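Local coordinates for protein solute carrier family 15 member 1 (Mus musculus, PDB 5A9D) that takes up di- and tripeptides together with protons across the intestinal cell membrane, the fragment here being its extracellular, immunoglobulin-like domain, at residues A[1-9]-A[39-48]. Sequence-based numbering, arbitrary orientation.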
ATOM      1  N   GLY A   1       8.866   2.382  17.932  1.00 73.10           N
ATOM      2  CA  GLY A   1       7.445   2.489  17.627  1.00 73.01           C
ATOM      3  C   GLY A   1       7.082   2.047  16.216  1.00 77.00           C
ATOM      4  O   GLY A   1       7.770   2.424  15.263  1.00 76.72           O
ATOM      5  N   GLY A   2       6.033   1.223  16.050  1.00 73.69           N
ATOM      6  CA  GLY A   2       5.142   0.717  17.099  1.00 72.62           C
ATOM      7  C   GLY A   2       3.996   1.682  17.308  1.00 72.70           C
ATOM      8  O   GLY A   2       2.912   1.487  16.767  1.00 72.21           O
ATOM      9  N   ASN A   3       4.297   2.808  17.979  1.00 65.02           N
ATOM     10  CA  ASN A   3       3.398   3.924  18.287  1.00 63.31           C
ATOM     11  C   ASN A   3       3.846   5.206  17.506  1.00 61.72           C
ATOM     12  O   ASN A   3       3.137   6.235  17.536  1.00 60.34           O
ATOM     13  CB  ASN A   3       3.424   4.142  19.832  1.00 68.84           C
ATOM     14  CG  ASN A   3       2.777   5.389  20.411  1.00104.93           C
ATOM     15  OD1 ASN A   3       3.435   6.221  21.060  1.00 95.06           O
ATOM     16  ND2 ASN A   3       1.462   5.492  20.288  1.00102.98           N
ATOM     17  N   GLN A   4       5.021   5.147  16.821  1.00 56.45           N
ATOM     18  CA  GLN A   4       5.535   6.332  16.119  1.00 53.23           C
ATOM     19  C   GLN A   4       5.150   6.374  14.623  1.00 48.80           C
ATOM     20  O   GLN A   4       5.049   5.346  13.945  1.00 47.57           O
ATOM     21  CB  GLN A   4       7.047   6.559  16.335  1.00 55.76           C
ATOM     22  CG  GLN A   4       7.992   5.658  15.530  1.00 79.84           C
ATOM     23  CD  GLN A   4       9.470   5.947  15.731  1.00 94.33           C
ATOM     24  OE1 GLN A   4      10.247   6.082  14.767  1.00 79.43           O
ATOM     25  NE2 GLN A   4       9.893   6.084  16.989  1.00 93.27           N
ATOM     26  N   VAL A   5       4.839   7.570  14.170  1.00 39.89           N
ATOM     27  CA  VAL A   5       4.423   7.860  12.805  1.00 37.19           C
ATOM     28  C   VAL A   5       5.574   8.651  12.161  1.00 37.60           C
ATOM     29  O   VAL A   5       6.081   9.597  12.769  1.00 35.76           O
ATOM     30  CB  VAL A   5       3.080   8.649  12.836  1.00 41.15           C
ATOM     31  CG1 VAL A   5       2.783   9.330  11.499  1.00 38.65           C
ATOM     32  CG2 VAL A   5       1.925   7.718  13.222  1.00 41.91           C
ATOM     33  N   GLN A   6       6.054   8.200  10.992  1.00 31.59           N
ATOM     34  CA  GLN A   6       7.122   8.913  10.290  1.00 30.71           C
ATOM     35  C   GLN A   6       6.508   9.610   9.086  1.00 33.40           C
ATOM     36  O   GLN A   6       5.723   9.008   8.342  1.00 30.75           O
ATOM     37  CB  GLN A   6       8.266   7.988   9.887  1.00 32.75           C
ATOM     38  CG  GLN A   6       9.227   7.626  11.041  1.00 39.12           C
ATOM     39  CD  GLN A   6      10.322   6.658  10.620  1.00 51.92           C
ATOM     40  OE1 GLN A   6      10.708   6.593   9.461  1.00 48.81           O
ATOM     41  NE2 GLN A   6      10.847   5.851  11.537  1.00 43.25           N
ATOM     42  N   ILE A   7       6.795  10.913   8.944  1.00 30.76           N
ATOM     43  CA  ILE A   7       6.261  11.740   7.863  1.00 29.79           C
ATOM     44  C   ILE A   7       7.372  12.557   7.195  1.00 34.26           C
ATOM     45  O   ILE A   7       8.091  13.297   7.852  1.00 33.47           O
ATOM     46  CB  ILE A   7       5.120  12.690   8.359  1.00 31.51           C
ATOM     47  CG1 ILE A   7       4.041  11.922   9.158  1.00 33.01           C
ATOM     48  CG2 ILE A   7       4.500  13.489   7.175  1.00 29.06           C
ATOM     49  CD1 ILE A   7       3.056  12.786  10.008  1.00 39.82           C
ATOM     50  N   LYS A   8       7.414  12.481   5.873  1.00 32.05           N
ATOM     51  CA  LYS A   8       8.303  13.259   5.007  1.00 32.49           C
ATOM     52  C   LYS A   8       7.361  14.160   4.221  1.00 32.10           C
ATOM     53  O   LYS A   8       6.273  13.730   3.862  1.00 31.65           O
ATOM     54  CB  LYS A   8       9.062  12.313   4.055  1.00 34.65           C
ATOM     55  CG  LYS A   8       9.866  12.964   2.946  1.00 45.65           C
ATOM     56  CD  LYS A   8       9.781  12.043   1.762  1.00 56.09           C
ATOM     57  CE  LYS A   8      11.109  11.559   1.293  1.00 60.21           C
ATOM     58  NZ  LYS A   8      10.939  10.377   0.427  1.00 61.24           N
ATOM     59  N   VAL A   9       7.741  15.403   3.985  1.00 28.21           N
ATOM     60  CA  VAL A   9       6.884  16.314   3.206  1.00 28.21           C
ATOM     61  C   VAL A   9       7.544  16.541   1.853  1.00 34.54           C
ATOM     62  O   VAL A   9       8.740  16.780   1.803  1.00 34.52           O
ATOM     63  CB  VAL A   9       6.610  17.654   3.928  1.00 30.40           C
ATOM     64  CG1 VAL A   9       5.616  18.533   3.126  1.00 30.38           C
ATOM     65  CG2 VAL A   9       6.107  17.417   5.351  1.00 29.55           C
ATOM     66  N   THR A  39       9.547  12.205  12.986  1.00 43.08           N
ATOM     67  CA  THR A  39       8.894  11.199  13.820  1.00 43.24           C
ATOM     68  C   THR A  39       7.970  11.824  14.870  1.00 44.62           C
ATOM     69  O   THR A  39       8.352  12.793  15.508  1.00 45.37           O
ATOM     70  CB  THR A  39       9.974  10.320  14.461  1.00 60.06           C
ATOM     71  OG1 THR A  39      10.815   9.778  13.442  1.00 59.62           O
ATOM     72  CG2 THR A  39       9.395   9.200  15.274  1.00 62.03           C
ATOM     73  N   PHE A  40       6.779  11.252  15.078  1.00 40.67           N
ATOM     74  CA  PHE A  40       5.790  11.747  16.059  1.00 42.17           C
ATOM     75  C   PHE A  40       5.118  10.615  16.771  1.00 47.84           C
ATOM     76  O   PHE A  40       4.958   9.545  16.179  1.00 46.38           O
ATOM     77  CB  PHE A  40       4.682  12.541  15.328  1.00 43.51           C
ATOM     78  CG  PHE A  40       5.170  13.679  14.457  1.00 44.31           C
ATOM     79  CD1 PHE A  40       5.357  14.953  14.991  1.00 48.41           C
ATOM     80  CD2 PHE A  40       5.443  13.477  13.105  1.00 45.15           C
ATOM     81  CE1 PHE A  40       5.804  16.005  14.190  1.00 47.95           C
ATOM     82  CE2 PHE A  40       5.913  14.532  12.300  1.00 47.80           C
ATOM     83  CZ  PHE A  40       6.098  15.787  12.853  1.00 45.77           C
ATOM     84  N   ASP A  41       4.648  10.853  18.010  1.00 48.98           N
ATOM     85  CA  ASP A  41       3.818   9.893  18.743  1.00 51.04           C
ATOM     86  C   ASP A  41       2.418  10.184  18.220  1.00 52.94           C
ATOM     87  O   ASP A  41       2.022  11.365  18.185  1.00 50.66           O
ATOM     88  CB  ASP A  41       3.869  10.140  20.260  1.00 58.32           C
ATOM     89  CG  ASP A  41       5.215   9.856  20.895  1.00 81.19           C
ATOM     90  OD1 ASP A  41       5.825   8.807  20.561  1.00 82.16           O
ATOM     91  OD2 ASP A  41       5.633  10.646  21.766  1.00 95.27           O
ATOM     92  N   ILE A  42       1.699   9.129  17.762  1.00 48.89           N
ATOM     93  CA  ILE A  42       0.363   9.208  17.165  1.00 48.81           C
ATOM     94  C   ILE A  42      -0.619  10.053  18.018  1.00 55.64           C
ATOM     95  O   ILE A  42      -1.361  10.855  17.452  1.00 53.92           O
ATOM     96  CB  ILE A  42      -0.223   7.798  16.787  1.00 51.77           C
ATOM     97  CG1 ILE A  42      -1.507   7.900  15.933  1.00 53.13           C
ATOM     98  CG2 ILE A  42      -0.470   6.874  18.000  1.00 52.15           C
ATOM     99  CD1 ILE A  42      -1.350   8.239  14.541  1.00 60.33           C
ATOM    100  N   ASP A  43      -0.596   9.884  19.359  1.00 55.30           N
ATOM    101  CA  ASP A  43      -1.471  10.595  20.299  1.00 59.61           C
ATOM    102  C   ASP A  43      -1.171  12.095  20.347  1.00 65.18           C
ATOM    103  O   ASP A  43      -2.053  12.872  20.714  1.00 67.83           O
ATOM    104  CB  ASP A  43      -1.365   9.990  21.720  1.00 64.76           C
ATOM    105  CG  ASP A  43      -0.128  10.417  22.500  1.00 76.70           C
ATOM    106  OD1 ASP A  43       0.980   9.945  22.158  1.00 76.70           O
ATOM    107  OD2 ASP A  43      -0.268  11.248  23.437  1.00 84.71           O
ATOM    108  N   LYS A  44       0.080  12.485  20.010  1.00 60.19           N
ATOM    109  CA  LYS A  44       0.561  13.876  20.008  1.00 60.64           C
ATOM    110  C   LYS A  44       0.376  14.536  18.652  1.00 61.18           C
ATOM    111  O   LYS A  44       0.595  15.728  18.534  1.00 61.67           O
ATOM    112  CB  LYS A  44       2.026  13.962  20.481  1.00 63.44           C
ATOM    113  CG  LYS A  44       2.200  13.648  21.967  1.00 78.24           C
ATOM    114  CD  LYS A  44       3.667  13.606  22.365  1.00 83.46           C
ATOM    115  CE  LYS A  44       3.831  13.292  23.831  1.00 97.64           C
ATOM    116  NZ  LYS A  44       5.261  13.182  24.220  1.00107.22           N
ATOM    117  N   LEU A  45      -0.063  13.773  17.637  1.00 55.84           N
ATOM    118  CA  LEU A  45      -0.315  14.263  16.279  1.00 53.45           C
ATOM    119  C   LEU A  45      -1.781  14.652  16.241  1.00 62.11           C
ATOM    120  O   LEU A  45      -2.587  14.027  15.553  1.00 61.88           O
ATOM    121  CB  LEU A  45       0.034  13.145  15.258  1.00 50.18           C
ATOM    122  CG  LEU A  45       0.480  13.530  13.851  1.00 52.37           C
ATOM    123  CD1 LEU A  45       1.651  14.545  13.852  1.00 50.77           C
ATOM    124  CD2 LEU A  45       0.876  12.299  13.071  1.00 52.67           C
ATOM    125  N   THR A  46      -2.119  15.679  17.045  1.00 63.22           N
ATOM    126  CA  THR A  46      -3.457  16.244  17.298  1.00 67.17           C
ATOM    127  C   THR A  46      -4.109  16.777  16.024  1.00 72.11           C
ATOM    128  O   THR A  46      -5.277  16.473  15.763  1.00 74.26           O
ATOM    129  CB  THR A  46      -3.363  17.298  18.424  1.00 81.08           C
ATOM    130  OG1 THR A  46      -2.779  16.679  19.568  1.00 80.15           O
ATOM    131  CG2 THR A  46      -4.718  17.887  18.807  1.00 88.89           C
ATOM    132  N   SER A  47      -3.361  17.593  15.257  1.00 65.88           N
ATOM    133  CA  SER A  47      -3.788  18.170  13.984  1.00 63.99           C
ATOM    134  C   SER A  47      -2.570  18.575  13.162  1.00 62.32           C
ATOM    135  O   SER A  47      -1.484  18.771  13.715  1.00 62.52           O
ATOM    136  CB  SER A  47      -4.734  19.353  14.190  1.00 69.89           C
ATOM    137  OG  SER A  47      -4.045  20.531  14.570  1.00 78.49           O
ATOM    138  N   ILE A  48      -2.745  18.664  11.843  1.00 53.61           N
ATOM    139  CA  ILE A  48      -1.711  19.084  10.911  1.00 49.98           C
ATOM    140  C   ILE A  48      -2.360  20.089   9.985  1.00 53.05           C
ATOM    141  O   ILE A  48      -3.366  19.769   9.353  1.00 54.86           O
ATOM    142  CB  ILE A  48      -1.057  17.889  10.147  1.00 50.15           C
ATOM    143  CG1 ILE A  48      -0.385  16.891  11.121  1.00 48.77           C
ATOM    144  CG2 ILE A  48      -0.025  18.404   9.121  1.00 50.42           C
ATOM    145  CD1 ILE A  48      -0.001  15.532  10.490  1.00 43.11           C
TER
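V5 O accepts from F40 N at 2.9 Å and also meets the CA of T39 in a CA-H...O contact, while V5 N gives a nearly straight bond, 2.8 Å long, to F40 O. V5 and F40 are thus a hydrogen-bonded antiparallel pair, and one further backbone bond, I42 N to N3 O, follows beyond the paired residues, just where 39-48 leaves its strand. Q4, Q6, T39 and D41 share the outward face, where polar ends can meet each other or solvent. The Q4 chain, extended beyond CG, crosses T39 obliquely and brings its amide against the methyl CG2, and Q4 OE1 receives Q6 NE2 in the carbonyl plane. A leucine at Q4 would probably leave Q6 NE2 without this acceptor and the Q6 amide less firmly fixed in rotation, although R70 NE still donates to its OE1. Strand 32-41 here forms the edge of a four-stranded sheet beside strand 4-11, in one of the two immunoglobulin-like β-sandwiches of the extracellular domain. The opposite face, turned into the sandwich, is apolar. V5 turns CG1 away from its own N (chi1 164°), which carries that methyl to L45 CD2 and leaves CG2 for I42 CD1, 3.6 Å away; branched valine fills both places. Longer I7 meets L45 tip to tip (CD1 to CD2, 3.8 Å) and also touches I48, while L45 CD1 lies above one face of the F40 ring, offset toward its rim; F40 also stacks with F21.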